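Local atomic coordinates of heterokaryon incompatibility protein s (Podospora anserina, PDB entry 2WVQ), a protein that controls vegetative heterokaryon incompatibility, forming the [het-s] prion and triggering a lethal reaction when it meets het-S from an incompatible cell. Residues V195-E198 with A199-T202; R44-L47 with R48-A52. The protein carries 2 engineered substitutions. All blocks are in the same frame, centred on the assembly; numbering follows the deposited sequence.

Contact 1. Residues V195-E198 with A199-T202; sequences VEDE and ASLT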
# COMPACT_ATOMS: atom_id res chain seq x y z
N VAL A 195 13.43 -1.32 -31.82
CA VAL A 195 14.68 -1.11 -31.11
C VAL A 195 15.73 -2.11 -31.59
O VAL A 195 15.66 -3.31 -31.31
CB VAL A 195 14.47 -1.03 -29.55
CG1 VAL A 195 13.76 -2.25 -29.01
CG2 VAL A 195 15.76 -0.80 -28.81
N GLU A 196 16.71 -1.60 -32.34
CA GLU A 196 17.64 -2.45 -33.09
C GLU A 196 18.96 -2.70 -32.38
O GLU A 196 19.62 -3.75 -32.61
CB GLU A 196 17.89 -1.88 -34.49
CG GLU A 196 16.65 -1.82 -35.39
CD GLU A 196 15.91 -3.16 -35.53
OE1 GLU A 196 14.82 -3.19 -36.16
OE2 GLU A 196 16.41 -4.19 -35.01
N ASP A 197 19.37 -1.75 -31.54
CA ASP A 197 20.72 -1.77 -30.97
C ASP A 197 20.79 -2.59 -29.68
O ASP A 197 19.93 -2.45 -28.79
CB ASP A 197 21.24 -0.34 -30.73
CG ASP A 197 20.26 0.52 -29.91
OD1 ASP A 197 20.74 1.23 -28.99
OD2 ASP A 197 19.03 0.49 -30.18
N GLU A 198 21.81 -3.46 -29.61
CA GLU A 198 22.06 -4.31 -28.45
C GLU A 198 22.08 -3.51 -27.14
O GLU A 198 21.48 -4.01 -26.08
CB GLU A 198 23.37 -5.06 -28.63
CG GLU A 198 23.49 -6.33 -27.80
CD GLU A 198 24.03 -6.08 -26.40
OE1 GLU A 198 25.24 -5.76 -26.27
OE2 GLU A 198 23.24 -6.19 -25.41
N ALA A 199 22.74 -2.30 -27.14
CA ALA A 199 22.78 -1.42 -25.95
C ALA A 199 21.41 -1.29 -25.35
O ALA A 199 21.17 -1.76 -24.22
CB ALA A 199 23.35 -0.05 -26.30
N SER A 200 20.50 -0.67 -26.11
CA SER A 200 19.15 -0.39 -25.61
C SER A 200 18.37 -1.65 -25.21
O SER A 200 17.58 -1.61 -24.24
CB SER A 200 18.36 0.44 -26.63
OG SER A 200 18.93 1.74 -26.78
N LEU A 201 18.59 -2.76 -25.93
CA LEU A 201 17.88 -4.02 -25.65
C LEU A 201 18.32 -4.68 -24.33
O LEU A 201 17.48 -5.23 -23.60
CB LEU A 201 18.01 -5.00 -26.81
CG LEU A 201 17.34 -4.66 -28.15
CD1 LEU A 201 17.98 -5.45 -29.31
CD2 LEU A 201 15.84 -4.93 -28.12
N THR A 202 19.61 -4.61 -24.03
CA THR A 202 20.17 -5.08 -22.75
C THR A 202 19.58 -4.30 -21.59
O THR A 202 19.28 -4.87 -20.54
CB THR A 202 21.69 -4.91 -22.70
OG1 THR A 202 22.25 -5.41 -23.91
CG2 THR A 202 22.29 -5.66 -21.50

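Contact 2. Residues R44-L47 with R48-A52; sequences RCQL and RLDIA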
# COMPACT_ATOMS: atom_id res chain seq x y z
N ARG A 44 17.44 4.79 -14.32
CA ARG A 44 16.95 3.42 -14.16
C ARG A 44 15.58 3.35 -13.49
O ARG A 44 14.71 2.61 -13.94
CB ARG A 44 17.97 2.54 -13.43
CG ARG A 44 17.58 1.07 -13.24
CD ARG A 44 18.42 0.46 -12.07
NE ARG A 44 17.58 -0.18 -11.04
CZ ARG A 44 16.93 -1.35 -11.18
NH1 ARG A 44 16.99 -2.06 -12.33
NH2 ARG A 44 16.20 -1.82 -10.16
N CYS A 45 15.38 4.10 -12.40
CA CYS A 45 14.10 4.10 -11.68
C CYS A 45 12.93 4.62 -12.55
O CYS A 45 11.80 4.12 -12.46
CB CYS A 45 14.22 4.90 -10.37
SG CYS A 45 15.18 3.98 -9.13
N GLN A 46 13.20 5.65 -13.36
CA GLN A 46 12.21 6.16 -14.30
C GLN A 46 11.86 5.10 -15.35
O GLN A 46 10.67 4.86 -15.57
CB GLN A 46 12.70 7.45 -14.97
CG GLN A 46 11.72 8.04 -16.01
CD GLN A 46 10.39 8.44 -15.41
OE1 GLN A 46 10.34 9.35 -14.59
NE2 GLN A 46 9.32 7.74 -15.79
N LEU A 47 12.85 4.43 -15.93
CA LEU A 47 12.59 3.32 -16.87
C LEU A 47 11.79 2.16 -16.24
O LEU A 47 10.97 1.55 -16.93
CB LEU A 47 13.88 2.82 -17.56
CG LEU A 47 14.59 3.82 -18.51
CD1 LEU A 47 15.96 3.36 -18.92
CD2 LEU A 47 13.75 4.16 -19.74
N ARG A 48 12.05 1.83 -14.96
CA ARG A 48 11.29 0.80 -14.22
C ARG A 48 9.79 1.18 -14.12
O ARG A 48 8.92 0.32 -14.32
CB ARG A 48 11.82 0.59 -12.79
CG ARG A 48 13.26 0.25 -12.63
CD ARG A 48 13.50 -1.26 -12.61
NE ARG A 48 12.88 -1.94 -11.47
CZ ARG A 48 12.89 -3.27 -11.31
NH1 ARG A 48 13.47 -4.05 -12.22
NH2 ARG A 48 12.31 -3.82 -10.24
N LEU A 49 9.52 2.45 -13.82
CA LEU A 49 8.16 3.01 -13.87
C LEU A 49 7.49 2.96 -15.28
O LEU A 49 6.31 2.60 -15.41
CB LEU A 49 8.17 4.46 -13.36
CG LEU A 49 7.41 5.02 -12.15
CD1 LEU A 49 6.97 4.04 -11.02
CD2 LEU A 49 8.16 6.22 -11.58
N ASP A 50 8.24 3.34 -16.32
CA ASP A 50 7.72 3.32 -17.70
C ASP A 50 7.39 1.88 -18.13
O ASP A 50 6.43 1.67 -18.87
CB ASP A 50 8.73 3.91 -18.71
CG ASP A 50 9.15 5.38 -18.39
OD1 ASP A 50 10.24 5.77 -18.85
OD2 ASP A 50 8.40 6.16 -17.73
N ILE A 51 8.20 0.93 -17.69
CA ILE A 51 7.98 -0.49 -17.96
C ILE A 51 6.75 -1.05 -17.26
O ILE A 51 6.00 -1.83 -17.88
CB ILE A 51 9.24 -1.35 -17.73
CG1 ILE A 51 10.28 -1.04 -18.80
CG2 ILE A 51 8.92 -2.85 -17.74
CD1 ILE A 51 11.67 -1.46 -18.38
N ALA A 52 6.54 -0.68 -15.99
CA ALA A 52 5.31 -1.09 -15.27
C ALA A 52 4.07 -0.53 -15.96
O ALA A 52 3.02 -1.22 -16.07
CB ALA A 52 5.35 -0.66 -13.79

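Contact 1. Residues V195-E198 with A199-T202
V195 lays its CG1 methyl against CD2 of L201, 3.5 Å away. The two side chains run past each other in opposite directions. The second methyl of V195, CG2, rests on CB of S200 at 3.6 Å. This apolar patch lies where the loop after helix 181-191 turns into helix 198-207.

D197 is the N-cap of that helix. Its CG sits between the backbone N and the carbonyl carbon (chi1 52°), and this turns the carboxylate toward S200. S200 OG donates to D197 OD1 over 2.9 Å. The hydroxyl meets the syn side of OD1 but lies 26° out of the carboxylate plane. D197 OD1 also takes a weak capping bond from S200 N, at 3.5 Å, so the main chain and side chain of one serine converge on one carboxylate oxygen. Its negative charge probably interacts favourably with the amino end of the helix.

L201 N bonds to D197 O over 3.2 Å. One residue on, T202 N gives E198 O a shorter bond of 2.8 Å. Both are i to i+4 backbone bonds at the start of the helix.

Two helices of the globular domain flank this start. L201 touches K222 and I223 of helix 213-224, while S200 packs on I125 and L129 of helix 124-140.

Contact 2. Residues R44-L47 with R48-A52
R44 and R48 lie side by side and point the same way, one turn apart on helix 42-62 of the globular HeLo domain. Their guanidinium planes are 34° apart. CD of R48 sits over one face of the R44 guanidinium, toward its rim, with R44 NH1 3.6 Å from it. In return, R44 NH2 lies over a face of the R48 guanidinium and comes within 3.6 Å of R48 NE. These are like charges, so the pairing itself should cost energy. R48 bends at chi2 and again at chi3, and this carries CD to the face of the R44 guanidinium. Its NH1 bonds to the carbonyl oxygen of G209, and that bond helps fix where the group ends.

Q46 and D50 form the second pair, also four residues apart. The side chains cross at a slant, with the amide and carboxylate planes 27° apart. Q46 bends at chi2, and this turns its amide along the helix toward D50. D50 is buried, and one carboxylate oxygen, OD1, bonds to H130 ND1 of helix 124-140. The carboxylate therefore links two helices. L47 and I51 pack on that helix too, while L49 faces L160, I163 and V164 of helix 157-176.

The backbone of each pair is also joined i to i+4: R48 N to R44 O and D50 N to Q46 O, each 3.0 Å. Between the side chains, Q46 NE2 donates to D50 OD2 in a short but bent bond of 2.7 Å (N-H...O angle 139°); the oxygen lies close to the amide plane, but the nitrogen approaches it from above the carboxylate plane.

How the contacts relate
Contact 2 comes first along the chain, on helix 42-62, and contact 1 follows much later, at the start of helix 198-207. Their centres are 16 Å apart, and their nearest atoms stay about 7 Å from each other. Contact 2 is buried near the middle of the chain, about 7 Å from its centre to that of the chain. Contact 1 is partly exposed, with its centre about 20 Å out. Helix 124-140 lies against both contacts. The loop after helix 198-207, the helix that contact 1 begins, comes back to helix 42-62. Both contacts belong to the helical globular domain, which is dispensable for prion formation.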